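Local structure of immunoglobulin-like protein (Pseudomonas aeruginosa, 3N6Y) at residues 75-80 / 112-117; 50-55 / 105-110; 59-64 / 96-101; 67-72 / 89-94; 71-76 / 119-124. The protein is of unknown function but folds as an immunoglobulin-like beta sandwich of the E-set clan and is probably exported, its precursor carrying a signal sequence. All blocks are in the same frame, centred on the assembly; numbering follows the deposited sequence. Where two conformers were deposited one is given.

Contact 1 (75-80 / 112-117); sequences PGVVTP and EVVKGE
The ring of Pro75 is wedged against the chain that leads into strand 116-124, and here the packing is close. Its CB lies 3.7 Å from Val114 CG1 and also faces the carbonyl oxygen of Lys115. One atom further on, Pro75 CG sits 3.5 Å from Glu117 O, where Gly116 offers nothing but backbone to the ring. Val114 reaches across with both branches. Its CG1, lying anti to the backbone N (chi1 180°), touches Pro75 and stands 3.8 Å from Gly76 O, whereas CG2 meets Val77 CG2 at 3.9 Å. Toward Glu112 the contact thins out: Val77 CG1 is 4.1 Å from Glu112 CA, and the glutamate chain runs off with its carboxylate turned elsewhere, OE1 being bonded to the backbone N of Thr108 and Glu109. On the solvent side the exposed Lys115 points away from the partner segment. Trp118 touches both Pro75 and Val77, so that, with Val114, they form one apolar patch at this end of the sandwich, just where the chain turns a corner at Pro75 between strands 68-74 and 76-78. No hydrogen bond crosses between the segments; Val77 pairs instead with His85 and Gly116 with Val136. The corner is therefore joined to the loop mainly by apolar fit, with backbone carbonyl oxygens bordering the proline ring.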
# COMPACT_ATOMS: atom_id res chain seq x y z
N PRO A 75 5.94 -0.32 -12.82
CA PRO A 75 6.39 -0.21 -14.19
C PRO A 75 7.19 -1.40 -14.74
O PRO A 75 7.58 -1.37 -15.91
CB PRO A 75 7.28 1.04 -14.16
CG PRO A 75 6.97 1.72 -12.82
CD PRO A 75 6.64 0.62 -11.93
N GLY A 76 7.40 -2.42 -13.91
CA GLY A 76 8.18 -3.62 -14.23
C GLY A 76 9.46 -3.69 -13.46
O GLY A 76 10.48 -3.15 -13.88
N VAL A 77 9.40 -4.36 -12.29
CA VAL A 77 10.57 -4.64 -11.45
C VAL A 77 11.16 -5.96 -11.89
O VAL A 77 10.51 -7.00 -11.84
CB VAL A 77 10.14 -4.71 -9.96
CG1 VAL A 77 11.33 -5.18 -9.07
CG2 VAL A 77 9.61 -3.34 -9.52
N VAL A 78 12.41 -5.93 -12.34
CA VAL A 78 13.08 -7.16 -12.75
C VAL A 78 14.03 -7.60 -11.66
O VAL A 78 15.02 -6.90 -11.34
CB VAL A 78 13.84 -6.98 -14.08
CG1 VAL A 78 14.53 -8.33 -14.50
CG2 VAL A 78 12.90 -6.37 -15.20
N THR A 79 13.72 -8.73 -11.04
CA THR A 79 14.54 -9.24 -9.95
C THR A 79 15.82 -9.86 -10.53
O THR A 79 15.90 -10.11 -11.74
CB THR A 79 13.78 -10.21 -9.07
OG1 THR A 79 12.94 -11.08 -9.86
CG2 THR A 79 12.94 -9.48 -8.05
N PRO A 80 16.86 -10.07 -9.68
CA PRO A 80 18.14 -10.59 -10.21
C PRO A 80 18.01 -11.96 -10.91
O PRO A 80 18.87 -12.30 -11.72
CB PRO A 80 19.01 -10.70 -8.96
CG PRO A 80 18.49 -9.59 -8.06
CD PRO A 80 16.99 -9.64 -8.27
N GLU A 112 14.53 -2.60 -7.45
CA GLU A 112 13.19 -2.15 -7.09
C GLU A 112 12.94 -0.67 -7.43
O GLU A 112 11.77 -0.22 -7.55
CB GLU A 112 12.92 -2.42 -5.61
CG GLU A 112 12.92 -3.87 -5.26
CD GLU A 112 12.75 -4.12 -3.80
OE1 GLU A 112 13.21 -3.31 -2.99
OE2 GLU A 112 12.16 -5.17 -3.47
N VAL A 113 14.04 0.10 -7.65
CA VAL A 113 13.95 1.51 -7.98
C VAL A 113 13.67 1.64 -9.46
O VAL A 113 14.60 1.71 -10.26
CB VAL A 113 15.27 2.28 -7.62
CG1 VAL A 113 15.14 3.80 -7.97
CG2 VAL A 113 15.69 2.03 -6.14
N VAL A 114 12.38 1.64 -9.81
CA VAL A 114 11.97 1.70 -11.20
C VAL A 114 11.11 2.92 -11.44
O VAL A 114 10.03 3.10 -10.83
CB VAL A 114 11.18 0.43 -11.60
CG1 VAL A 114 10.75 0.51 -13.09
CG2 VAL A 114 12.01 -0.81 -11.32
N LYS A 115 11.61 3.80 -12.30
CA LYS A 115 10.92 5.04 -12.61
C LYS A 115 9.64 4.75 -13.37
O LYS A 115 9.58 3.80 -14.17
CB LYS A 115 11.82 6.00 -13.41
CG LYS A 115 13.00 6.45 -12.60
CD LYS A 115 13.94 7.41 -13.35
CE LYS A 115 15.18 7.68 -12.49
NZ LYS A 115 16.35 8.27 -13.19
N GLY A 116 8.63 5.56 -13.10
CA GLY A 116 7.34 5.49 -13.80
C GLY A 116 6.18 5.48 -12.82
O GLY A 116 6.32 5.83 -11.64
N GLU A 117 5.02 5.05 -13.29
CA GLU A 117 3.80 5.06 -12.47
C GLU A 117 3.64 3.75 -11.69
O GLU A 117 3.69 2.65 -12.28
CB GLU A 117 2.55 5.31 -13.35
CG GLU A 117 1.24 5.09 -12.58
CD GLU A 117 0.03 5.74 -13.23
OE1 GLU A 117 0.19 6.46 -14.25
OE2 GLU A 117 -1.09 5.57 -12.69

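Contact 2 (50-55 / 105-110); sequences TKFGMR and YEFTEP
Phe52 and Tyr105 form an antiparallel hydrogen-bonded pair, Tyr105 N giving to Phe52 O at 2.8 Å and Phe52 N to Tyr105 O at 2.9 Å. Both side chains leave on the same face of the sheet. From CB, the Phe52 side chain places CG between the backbone N and the carbonyl carbon (chi1 63°), which swings the ring back over the partner strand. CG lies near Tyr105 O, and CD1 passes 3.5 Å from that same oxygen, Tyr105 O. CE1, next round the ring, meets Phe107 CZ at 3.7 Å and also passes near Tyr105 O and CD1. CZ at the tip lies 4.1 Å from Tyr105 CB, which covers one face of the ring. The two phenylalanine rings meet obliquely, their planes at 56°. Just past the strand ends the pairing carries on in the loop residues, Phe107 N giving to Thr50 O at 3.0 Å, and Thr50 CB rests near Phe107 CD2. The neighbouring pair, Lys51 and Glu106, projects from the other face; Lys51 NZ finds its polar partner in Gln36. Strand 51-59 thus pairs here with the end of strand 101-106, and Phe52 extends from this sheet into the sandwich interior, where it touches Leu120 of strand 116-124 and makes an edge-to-face contact with Phe134 of strand 127-136, while the Tyr105 ring meets Trp118.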
# COMPACT_ATOMS: atom_id res chain seq x y z
N THR A 50 13.57 4.81 0.04
CA THR A 50 12.31 5.55 -0.00
C THR A 50 11.14 4.60 0.17
O THR A 50 11.05 3.63 -0.55
CB THR A 50 12.16 6.28 -1.34
OG1 THR A 50 13.24 7.18 -1.51
CG2 THR A 50 10.83 7.10 -1.45
N LYS A 51 10.29 4.88 1.14
CA LYS A 51 9.04 4.16 1.39
C LYS A 51 7.84 5.04 1.08
O LYS A 51 7.76 6.20 1.52
CB LYS A 51 9.01 3.62 2.82
CG LYS A 51 7.70 2.99 3.25
CD LYS A 51 7.81 2.63 4.73
CE LYS A 51 6.46 2.19 5.26
NZ LYS A 51 6.51 1.90 6.74
N PHE A 52 6.89 4.52 0.30
CA PHE A 52 5.72 5.28 -0.05
C PHE A 52 4.46 4.43 -0.06
O PHE A 52 4.53 3.20 -0.11
CB PHE A 52 5.86 5.97 -1.43
CG PHE A 52 5.99 4.99 -2.59
CD1 PHE A 52 7.19 4.36 -2.88
CD2 PHE A 52 4.87 4.66 -3.36
CE1 PHE A 52 7.29 3.46 -3.91
CE2 PHE A 52 4.97 3.77 -4.42
CZ PHE A 52 6.18 3.16 -4.68
N GLY A 53 3.32 5.08 0.02
CA GLY A 53 2.05 4.41 -0.04
C GLY A 53 0.96 5.15 0.69
O GLY A 53 0.93 6.39 0.68
N MSE A 54 0.06 4.39 1.29
CA MSE A 54 -1.17 4.83 1.92
C MSE A 54 -1.28 4.34 3.38
O MSE A 54 -0.83 3.22 3.71
CB MSE A 54 -2.38 4.34 1.09
CG MSE A 54 -2.60 5.10 -0.21
SE MSE A 54 -4.18 4.38 -1.09
CE MSE A 54 -3.52 2.61 -1.44
N ARG A 55 -1.95 5.14 4.23
CA ARG A 55 -2.32 4.75 5.57
C ARG A 55 -3.77 5.20 5.72
O ARG A 55 -4.15 6.30 5.31
CB ARG A 55 -1.42 5.36 6.64
CG ARG A 55 -1.78 4.90 8.05
CD ARG A 55 -0.67 5.19 9.03
NE ARG A 55 -0.44 6.64 9.09
CZ ARG A 55 0.72 7.20 9.40
NH1 ARG A 55 1.78 6.47 9.69
NH2 ARG A 55 0.82 8.51 9.39
N TYR A 105 5.26 0.45 -0.02
CA TYR A 105 6.32 -0.15 -0.79
C TYR A 105 7.60 0.61 -0.50
O TYR A 105 7.55 1.85 -0.48
CB TYR A 105 6.03 -0.11 -2.29
CG TYR A 105 6.95 -1.00 -3.11
CD1 TYR A 105 8.13 -0.50 -3.62
CD2 TYR A 105 6.63 -2.34 -3.34
CE1 TYR A 105 8.99 -1.32 -4.37
CE2 TYR A 105 7.49 -3.19 -4.11
CZ TYR A 105 8.66 -2.64 -4.62
OH TYR A 105 9.50 -3.40 -5.36
N GLU A 106 8.69 -0.13 -0.26
CA GLU A 106 10.00 0.48 -0.02
C GLU A 106 11.04 -0.03 -1.03
O GLU A 106 11.14 -1.24 -1.32
CB GLU A 106 10.47 0.27 1.44
CG GLU A 106 11.63 1.18 1.83
CD GLU A 106 11.94 1.23 3.32
OE1 GLU A 106 11.01 1.11 4.16
OE2 GLU A 106 13.14 1.42 3.68
N PHE A 107 11.84 0.90 -1.54
CA PHE A 107 12.92 0.56 -2.46
C PHE A 107 14.09 0.06 -1.59
O PHE A 107 14.88 0.86 -1.08
CB PHE A 107 13.37 1.77 -3.28
CG PHE A 107 12.30 2.36 -4.20
CD1 PHE A 107 11.41 1.54 -4.89
CD2 PHE A 107 12.23 3.72 -4.42
CE1 PHE A 107 10.45 2.08 -5.72
CE2 PHE A 107 11.29 4.29 -5.28
CZ PHE A 107 10.38 3.45 -5.94
N THR A 108 14.16 -1.24 -1.35
CA THR A 108 15.17 -1.81 -0.49
C THR A 108 16.42 -2.29 -1.25
O THR A 108 17.52 -2.34 -0.67
CB THR A 108 14.54 -2.96 0.30
OG1 THR A 108 13.34 -2.48 0.92
CG2 THR A 108 15.47 -3.51 1.34
N GLU A 109 16.24 -2.65 -2.53
CA GLU A 109 17.30 -3.16 -3.37
C GLU A 109 17.30 -2.40 -4.69
O GLU A 109 16.27 -1.92 -5.12
CB GLU A 109 17.06 -4.63 -3.64
CG GLU A 109 17.10 -5.50 -2.38
CD GLU A 109 16.96 -6.96 -2.72
OE1 GLU A 109 17.85 -7.46 -3.43
OE2 GLU A 109 15.94 -7.57 -2.31
N PRO A 110 18.47 -2.30 -5.35
CA PRO A 110 18.51 -1.42 -6.52
C PRO A 110 17.49 -1.71 -7.63
O PRO A 110 16.96 -0.77 -8.22
CB PRO A 110 19.93 -1.60 -7.04
CG PRO A 110 20.72 -1.91 -5.83
CD PRO A 110 19.82 -2.74 -4.94

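Contact 3 (59-64 / 96-101); sequences SGKQEG and PGAPTD
The charged part of this loop-to-loop contact is the ammonium group of Lys61, which meets Asp101 in a salt bridge, NZ to OD1 2.8 Å. The lysine and aspartate chains arrive from opposite directions, and NZ uses the syn lone pair of OD1. A bend in the lysine chain at chi3 (-73°) carries NZ to this place. Hydrogen bonds to uncharged acceptors add to the grip: Lys61 NZ also gives to Ala98 O at 2.8 Å, in the carbonyl plane and on a lone pair, and to Val95 O just before the segment. A water accepts from NZ at 2.9 Å and also lies close to Asp101 OD2, a very short approach that makes this bridge less certain. Van der Waals contacts make up the rest. Pro96 lies against the backbone of the other loop, its CB 3.4 Å from Lys61 O, and Glu63 OE2 approaches Pro96 CD at 3.4 Å, the two side chains crossing at about a right angle. Glu63 OE1 is engaged in a salt bridge to Lys93. Four oxygens lie within bonding distance of Lys61 NZ, so its three hydrogens must be shared among them, and the Asp101 carboxylate probably balances its charge, tying together two irregular loops.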
# COMPACT_ATOMS: atom_id res chain seq x y z
N SER A 59 -13.45 0.81 9.40
CA SER A 59 -14.49 0.42 10.34
C SER A 59 -15.03 -0.96 9.92
O SER A 59 -14.94 -1.32 8.72
CB SER A 59 -15.63 1.45 10.36
OG SER A 59 -16.24 1.59 9.06
N GLY A 60 -15.60 -1.70 10.88
CA GLY A 60 -16.27 -2.98 10.57
C GLY A 60 -15.39 -4.22 10.49
O GLY A 60 -15.87 -5.32 10.19
N LYS A 61 -14.10 -4.06 10.81
CA LYS A 61 -13.16 -5.17 10.70
C LYS A 61 -13.49 -6.29 11.72
O LYS A 61 -13.63 -6.02 12.92
CB LYS A 61 -11.72 -4.70 10.93
CG LYS A 61 -11.18 -3.77 9.84
CD LYS A 61 -9.65 -3.55 10.01
CE LYS A 61 -9.32 -2.67 11.18
NZ LYS A 61 -7.82 -2.64 11.32
N GLN A 62 -13.63 -7.52 11.23
CA GLN A 62 -13.97 -8.65 12.08
C GLN A 62 -13.10 -9.84 11.73
O GLN A 62 -12.45 -9.85 10.70
CB GLN A 62 -15.47 -8.98 11.94
CG GLN A 62 -16.30 -7.85 12.56
CD GLN A 62 -17.77 -7.86 12.20
OE1 GLN A 62 -18.14 -8.00 11.01
NE2 GLN A 62 -18.62 -7.62 13.21
N GLU A 63 -13.05 -10.83 12.63
CA GLU A 63 -12.15 -11.97 12.44
C GLU A 63 -12.49 -12.83 11.24
O GLU A 63 -11.60 -13.38 10.59
CB GLU A 63 -12.13 -12.85 13.68
CG GLU A 63 -11.54 -12.23 14.90
CD GLU A 63 -10.05 -11.91 14.77
OE1 GLU A 63 -9.35 -12.45 13.88
OE2 GLU A 63 -9.58 -11.11 15.59
N GLY A 64 -13.77 -12.98 10.94
CA GLY A 64 -14.18 -13.89 9.87
C GLY A 64 -14.28 -13.24 8.50
O GLY A 64 -14.80 -13.83 7.55
N PRO A 96 -9.03 -6.66 13.81
CA PRO A 96 -10.06 -5.72 14.26
C PRO A 96 -9.52 -4.56 15.12
O PRO A 96 -9.94 -3.41 14.99
CB PRO A 96 -11.03 -6.63 15.05
CG PRO A 96 -10.88 -7.99 14.40
CD PRO A 96 -9.42 -8.06 14.01
N GLY A 97 -8.55 -4.84 15.96
CA GLY A 97 -8.12 -3.83 16.94
C GLY A 97 -6.96 -3.00 16.50
O GLY A 97 -6.48 -2.15 17.26
N ALA A 98 -6.48 -3.20 15.27
CA ALA A 98 -5.48 -2.28 14.70
C ALA A 98 -6.09 -0.94 14.27
O ALA A 98 -6.97 -0.90 13.39
CB ALA A 98 -4.71 -2.95 13.52
N PRO A 99 -5.66 0.17 14.90
CA PRO A 99 -6.31 1.46 14.56
C PRO A 99 -6.13 1.94 13.10
O PRO A 99 -7.00 2.58 12.55
CB PRO A 99 -5.70 2.44 15.56
CG PRO A 99 -4.47 1.83 16.02
CD PRO A 99 -4.66 0.34 15.98
N THR A 100 -4.99 1.61 12.50
CA THR A 100 -4.72 1.97 11.13
C THR A 100 -4.24 0.74 10.36
O THR A 100 -3.70 -0.21 10.92
CB THR A 100 -3.65 3.07 10.99
OG1 THR A 100 -2.43 2.62 11.59
CG2 THR A 100 -4.09 4.34 11.69
N ASP A 101 -4.43 0.82 9.05
CA ASP A 101 -3.97 -0.17 8.10
C ASP A 101 -3.09 0.58 7.08
O ASP A 101 -3.29 1.74 6.85
CB ASP A 101 -5.17 -0.80 7.40
CG ASP A 101 -5.95 -1.74 8.31
OD1 ASP A 101 -6.78 -1.24 9.10
OD2 ASP A 101 -5.69 -2.96 8.24
O HOH W 1 -6.00 -4.57 10.16

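Contact 4 (67-72 / 89-94); sequences PLTLLY and EVVQKL
Leu94 CD2 is the plainest bump of the contact: it sits over the branch point of Leu68, 3.6 Å from Leu68 CG and almost equally far from its two methyls, with the two side chains at about a right angle. Because Leu94 CG stands anti to its carbonyl carbon (chi1 -70°), the branch turns back toward strand 68-74 although the strand pairing has ended. The Gln92 amide reaches both inward leucines, OE1 beside Leu70 CD1 (3.9 Å) and NE2 beside Leu68 CD1 (4.0 Å). On the other face the Pro67 ring leans on Val91, CG to CG1 3.6 Å, and Pro67 CB comes 3.4 Å from Gln92 O. At the far end the Val90 CG2 methyl approaches the Tyr72 ring obliquely, 4.0 Å from CE1, while Thr69 CG2 lies 3.7 Å from Glu89 OE2, the two chains crossing at a slant; Glu89 OE1 is in a salt bridge with Lys87. The strands run antiparallel at 159°, sewn by four backbone bonds, Leu70 N giving to Val90 O at 2.8 Å in a nearly straight bond (174°). Leu70 and Tyr72 turn inward to Met103 of the opposing sheet, and Tyr72 OH bonds to Ala104 O. The chemistry is thus two-sided: the face of Leu68 and Leu70, largely apolar despite the Gln92 amide, contributes to the core, while that of Thr69, Val91 and Glu89 mixes hydroxyl, carboxylate and aliphatic groups.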
# COMPACT_ATOMS: atom_id res chain seq x y z
N PRO A 67 -10.00 -11.20 3.86
CA PRO A 67 -8.80 -10.39 4.01
C PRO A 67 -8.66 -9.34 2.91
O PRO A 67 -9.46 -9.29 1.94
CB PRO A 67 -7.70 -11.44 3.92
CG PRO A 67 -8.22 -12.32 2.88
CD PRO A 67 -9.67 -12.50 3.27
N LEU A 68 -7.69 -8.45 3.11
CA LEU A 68 -7.39 -7.47 2.11
C LEU A 68 -6.47 -8.07 1.06
O LEU A 68 -5.63 -8.90 1.35
CB LEU A 68 -6.75 -6.23 2.70
CG LEU A 68 -7.55 -5.48 3.76
CD1 LEU A 68 -6.71 -4.22 4.20
CD2 LEU A 68 -8.96 -5.13 3.19
N THR A 69 -6.64 -7.63 -0.17
CA THR A 69 -5.66 -7.87 -1.24
C THR A 69 -5.03 -6.50 -1.55
O THR A 69 -5.71 -5.53 -1.98
CB THR A 69 -6.30 -8.44 -2.51
OG1 THR A 69 -6.95 -9.69 -2.23
CG2 THR A 69 -5.22 -8.72 -3.58
N LEU A 70 -3.72 -6.41 -1.34
CA LEU A 70 -2.95 -5.20 -1.69
C LEU A 70 -2.33 -5.46 -3.05
O LEU A 70 -1.42 -6.31 -3.18
CB LEU A 70 -1.84 -4.88 -0.69
CG LEU A 70 -2.13 -4.30 0.70
CD1 LEU A 70 -3.25 -5.09 1.44
CD2 LEU A 70 -0.88 -4.35 1.55
N LEU A 71 -2.82 -4.75 -4.04
CA LEU A 71 -2.42 -4.95 -5.44
C LEU A 71 -1.52 -3.80 -5.81
O LEU A 71 -1.97 -2.67 -5.93
CB LEU A 71 -3.63 -4.96 -6.37
CG LEU A 71 -3.24 -5.13 -7.84
CD1 LEU A 71 -2.54 -6.53 -8.07
CD2 LEU A 71 -4.47 -4.95 -8.74
N TYR A 72 -0.23 -4.07 -5.97
CA TYR A 72 0.71 -3.07 -6.42
C TYR A 72 0.94 -3.26 -7.91
O TYR A 72 1.40 -4.32 -8.31
CB TYR A 72 2.07 -3.29 -5.76
CG TYR A 72 2.12 -3.27 -4.23
CD1 TYR A 72 1.67 -4.33 -3.47
CD2 TYR A 72 2.61 -2.16 -3.55
CE1 TYR A 72 1.71 -4.30 -2.09
CE2 TYR A 72 2.67 -2.13 -2.17
CZ TYR A 72 2.23 -3.18 -1.45
OH TYR A 72 2.31 -3.14 -0.06
N GLU A 89 1.02 -8.90 -5.43
CA GLU A 89 -0.21 -9.10 -4.64
C GLU A 89 0.11 -9.64 -3.25
O GLU A 89 0.81 -10.65 -3.09
CB GLU A 89 -1.15 -10.03 -5.39
CG GLU A 89 -2.03 -9.28 -6.34
CD GLU A 89 -3.15 -10.16 -6.93
OE1 GLU A 89 -3.38 -10.05 -8.15
OE2 GLU A 89 -3.77 -10.95 -6.19
N VAL A 90 -0.39 -8.95 -2.24
CA VAL A 90 -0.10 -9.28 -0.85
C VAL A 90 -1.45 -9.47 -0.19
O VAL A 90 -2.31 -8.60 -0.33
CB VAL A 90 0.72 -8.19 -0.13
CG1 VAL A 90 0.83 -8.49 1.35
CG2 VAL A 90 2.12 -8.09 -0.75
N VAL A 91 -1.65 -10.63 0.47
CA VAL A 91 -2.92 -10.84 1.20
C VAL A 91 -2.68 -10.47 2.66
O VAL A 91 -1.67 -10.86 3.23
CB VAL A 91 -3.51 -12.23 1.01
CG1 VAL A 91 -4.77 -12.36 1.91
CG2 VAL A 91 -3.88 -12.42 -0.46
N GLN A 92 -3.55 -9.62 3.22
CA GLN A 92 -3.41 -9.16 4.60
C GLN A 92 -4.67 -9.47 5.40
O GLN A 92 -5.73 -8.89 5.12
CB GLN A 92 -3.15 -7.64 4.63
CG GLN A 92 -3.09 -6.99 6.04
CD GLN A 92 -3.02 -5.44 6.01
OE1 GLN A 92 -2.27 -4.87 5.22
NE2 GLN A 92 -3.80 -4.77 6.87
N LYS A 93 -4.57 -10.35 6.39
CA LYS A 93 -5.72 -10.60 7.29
C LYS A 93 -6.06 -9.31 8.06
O LYS A 93 -5.19 -8.64 8.58
CB LYS A 93 -5.42 -11.73 8.27
CG LYS A 93 -6.53 -12.01 9.30
CD LYS A 93 -6.48 -13.48 9.79
CE LYS A 93 -7.32 -13.75 11.04
NZ LYS A 93 -8.75 -13.30 10.98
N LEU A 94 -7.35 -8.98 8.11
CA LEU A 94 -7.82 -7.87 8.89
C LEU A 94 -7.66 -8.13 10.39
O LEU A 94 -7.97 -9.19 10.88
CB LEU A 94 -9.29 -7.60 8.55
CG LEU A 94 -9.53 -7.04 7.13
CD1 LEU A 94 -11.02 -7.16 6.83
CD2 LEU A 94 -9.02 -5.60 7.01

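Contact 5 (71-76 / 119-124); sequences LYLTPG and RLMVFQ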
# COMPACT_ATOMS: atom_id res chain seq x y z
N LEU A 71 -2.82 -4.75 -4.04
CA LEU A 71 -2.42 -4.95 -5.44
C LEU A 71 -1.52 -3.80 -5.81
O LEU A 71 -1.97 -2.67 -5.93
CB LEU A 71 -3.63 -4.96 -6.37
CG LEU A 71 -3.24 -5.13 -7.84
CD1 LEU A 71 -2.54 -6.53 -8.07
CD2 LEU A 71 -4.47 -4.95 -8.74
N TYR A 72 -0.23 -4.07 -5.97
CA TYR A 72 0.71 -3.07 -6.42
C TYR A 72 0.94 -3.26 -7.91
O TYR A 72 1.40 -4.32 -8.31
CB TYR A 72 2.07 -3.29 -5.76
CG TYR A 72 2.12 -3.27 -4.23
CD1 TYR A 72 1.67 -4.33 -3.47
CD2 TYR A 72 2.61 -2.16 -3.55
CE1 TYR A 72 1.71 -4.30 -2.09
CE2 TYR A 72 2.67 -2.13 -2.17
CZ TYR A 72 2.23 -3.18 -1.45
OH TYR A 72 2.31 -3.14 -0.06
N LEU A 73 0.59 -2.28 -8.71
CA LEU A 73 0.98 -2.29 -10.12
C LEU A 73 2.22 -1.40 -10.30
O LEU A 73 2.25 -0.23 -9.88
CB LEU A 73 -0.18 -1.75 -10.96
CG LEU A 73 -1.47 -2.55 -10.98
CD1 LEU A 73 -2.54 -1.77 -11.87
CD2 LEU A 73 -1.24 -3.94 -11.55
N THR A 74 3.22 -1.96 -10.98
CA THR A 74 4.54 -1.36 -11.08
C THR A 74 4.88 -1.13 -12.55
O THR A 74 4.20 -1.68 -13.42
CB THR A 74 5.64 -2.20 -10.42
OG1 THR A 74 6.13 -3.18 -11.36
CG2 THR A 74 5.12 -2.94 -9.19
N PRO A 75 5.94 -0.32 -12.82
CA PRO A 75 6.39 -0.21 -14.19
C PRO A 75 7.19 -1.40 -14.74
O PRO A 75 7.58 -1.37 -15.91
CB PRO A 75 7.28 1.04 -14.16
CG PRO A 75 6.97 1.72 -12.82
CD PRO A 75 6.64 0.62 -11.93
N GLY A 76 7.40 -2.42 -13.91
CA GLY A 76 8.18 -3.62 -14.23
C GLY A 76 9.46 -3.69 -13.46
O GLY A 76 10.48 -3.15 -13.88
N ARG A 119 0.81 2.17 -9.15
CA ARG A 119 -0.56 2.30 -8.73
C ARG A 119 -0.79 1.27 -7.62
O ARG A 119 -0.67 0.07 -7.85
CB ARG A 119 -1.50 2.11 -9.95
CG ARG A 119 -3.01 2.06 -9.61
CD ARG A 119 -3.89 1.90 -10.86
NE ARG A 119 -5.29 2.26 -10.67
CZ ARG A 119 -6.24 2.13 -11.60
NH1 ARG A 119 -5.95 1.64 -12.81
NH2 ARG A 119 -7.48 2.54 -11.35
N LEU A 120 -1.11 1.75 -6.41
CA LEU A 120 -1.32 0.92 -5.22
C LEU A 120 -2.80 0.91 -4.91
O LEU A 120 -3.43 1.98 -4.82
CB LEU A 120 -0.55 1.54 -4.04
CG LEU A 120 0.93 1.10 -3.91
CD1 LEU A 120 1.74 1.33 -5.19
CD2 LEU A 120 1.58 1.84 -2.77
N MSE A 121 -3.36 -0.27 -4.87
CA MSE A 121 -4.80 -0.47 -4.75
C MSE A 121 -5.07 -1.45 -3.64
O MSE A 121 -4.52 -2.56 -3.65
CB MSE A 121 -5.37 -0.98 -6.10
CG MSE A 121 -5.03 -0.08 -7.26
SE MSE A 121 -5.65 -0.89 -8.93
CE MSE A 121 -7.46 -0.10 -8.93
N VAL A 122 -5.91 -1.04 -2.68
CA VAL A 122 -6.39 -1.92 -1.63
C VAL A 122 -7.81 -2.40 -1.93
O VAL A 122 -8.72 -1.62 -2.04
CB VAL A 122 -6.48 -1.21 -0.24
CG1 VAL A 122 -6.83 -2.26 0.85
CG2 VAL A 122 -5.23 -0.51 0.08
N PHE A 123 -7.93 -3.73 -2.04
CA PHE A 123 -9.22 -4.38 -2.28
C PHE A 123 -9.63 -5.26 -1.10
O PHE A 123 -8.77 -5.86 -0.40
CB PHE A 123 -9.12 -5.33 -3.48
CG PHE A 123 -8.96 -4.64 -4.79
CD1 PHE A 123 -7.71 -4.29 -5.33
CD2 PHE A 123 -10.07 -4.35 -5.53
CE1 PHE A 123 -7.61 -3.64 -6.56
CE2 PHE A 123 -9.96 -3.67 -6.77
CZ PHE A 123 -8.73 -3.35 -7.27
N GLN A 124 -10.94 -5.43 -0.94
CA GLN A 124 -11.44 -6.59 -0.17
C GLN A 124 -12.26 -7.42 -1.16
O GLN A 124 -13.36 -6.95 -1.59
CB GLN A 124 -12.29 -6.15 1.01
CG GLN A 124 -12.71 -7.33 1.84
CD GLN A 124 -13.71 -7.03 2.93
OE1 GLN A 124 -14.67 -6.26 2.75
NE2 GLN A 124 -13.52 -7.69 4.08
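Leu73 N gives a bond of 2.8 Å to Arg119 O, and Arg119 N returns one to Leu73 O. Leu71 and Met121, a selenomethionine, make a second reciprocal pair, so the strands form a regular antiparallel ladder in one sheet of the immunoglobulin-like sandwich, their directions 167° apart. Between the two bonded pairs, Tyr72 and Leu120 face each other on the interior side. Leu120 CG lies 3.7 Å from Tyr72 CD2, and its CD2 branch extends along the ring to 4.2 Å from Tyr72 CE2, an oblique approach. Leu120 also touches Phe52 and Met54 of the opposite sheet and so packs against it. On the other face the Leu73 side chain lies beside Arg119, pointing the same way; Leu73 CB sits 3.6 Å from Arg119 O, and Leu73 CD1 comes within 4.4 Å of Met121 SE. Chi1 of -55° and an extended chi2 of 175° put the selenium there. The arginine was modelled in two conformers; in the one described its NE forms a salt bridge with Glu131. Past the ladder the chain makes an ST turn, in which Gly76 N donates to Thr74 OG1 at 2.9 Å.

Contacts 4 and 5 flank the same strand, 68-74, and link it to neighbours on either side in one sheet; contact 2 pairs two strands of the facing sheet, and the side chains of contacts 2 and 5 meet inside the sandwich. These three rest on backbone bonds with apolar residues turned to the core. Contacts 1 and 3 lie at opposite ends, their centres about 32 Å apart, and contain no strand ladder. Contact 1 is a surface contact without a crossing hydrogen bond, whereas contact 3 depends on a buried ion pair. Contact 3 adjoins contact 4 through the Glu63-Lys93 salt bridge; contact 1 shares Pro75 and Gly76 with contact 5.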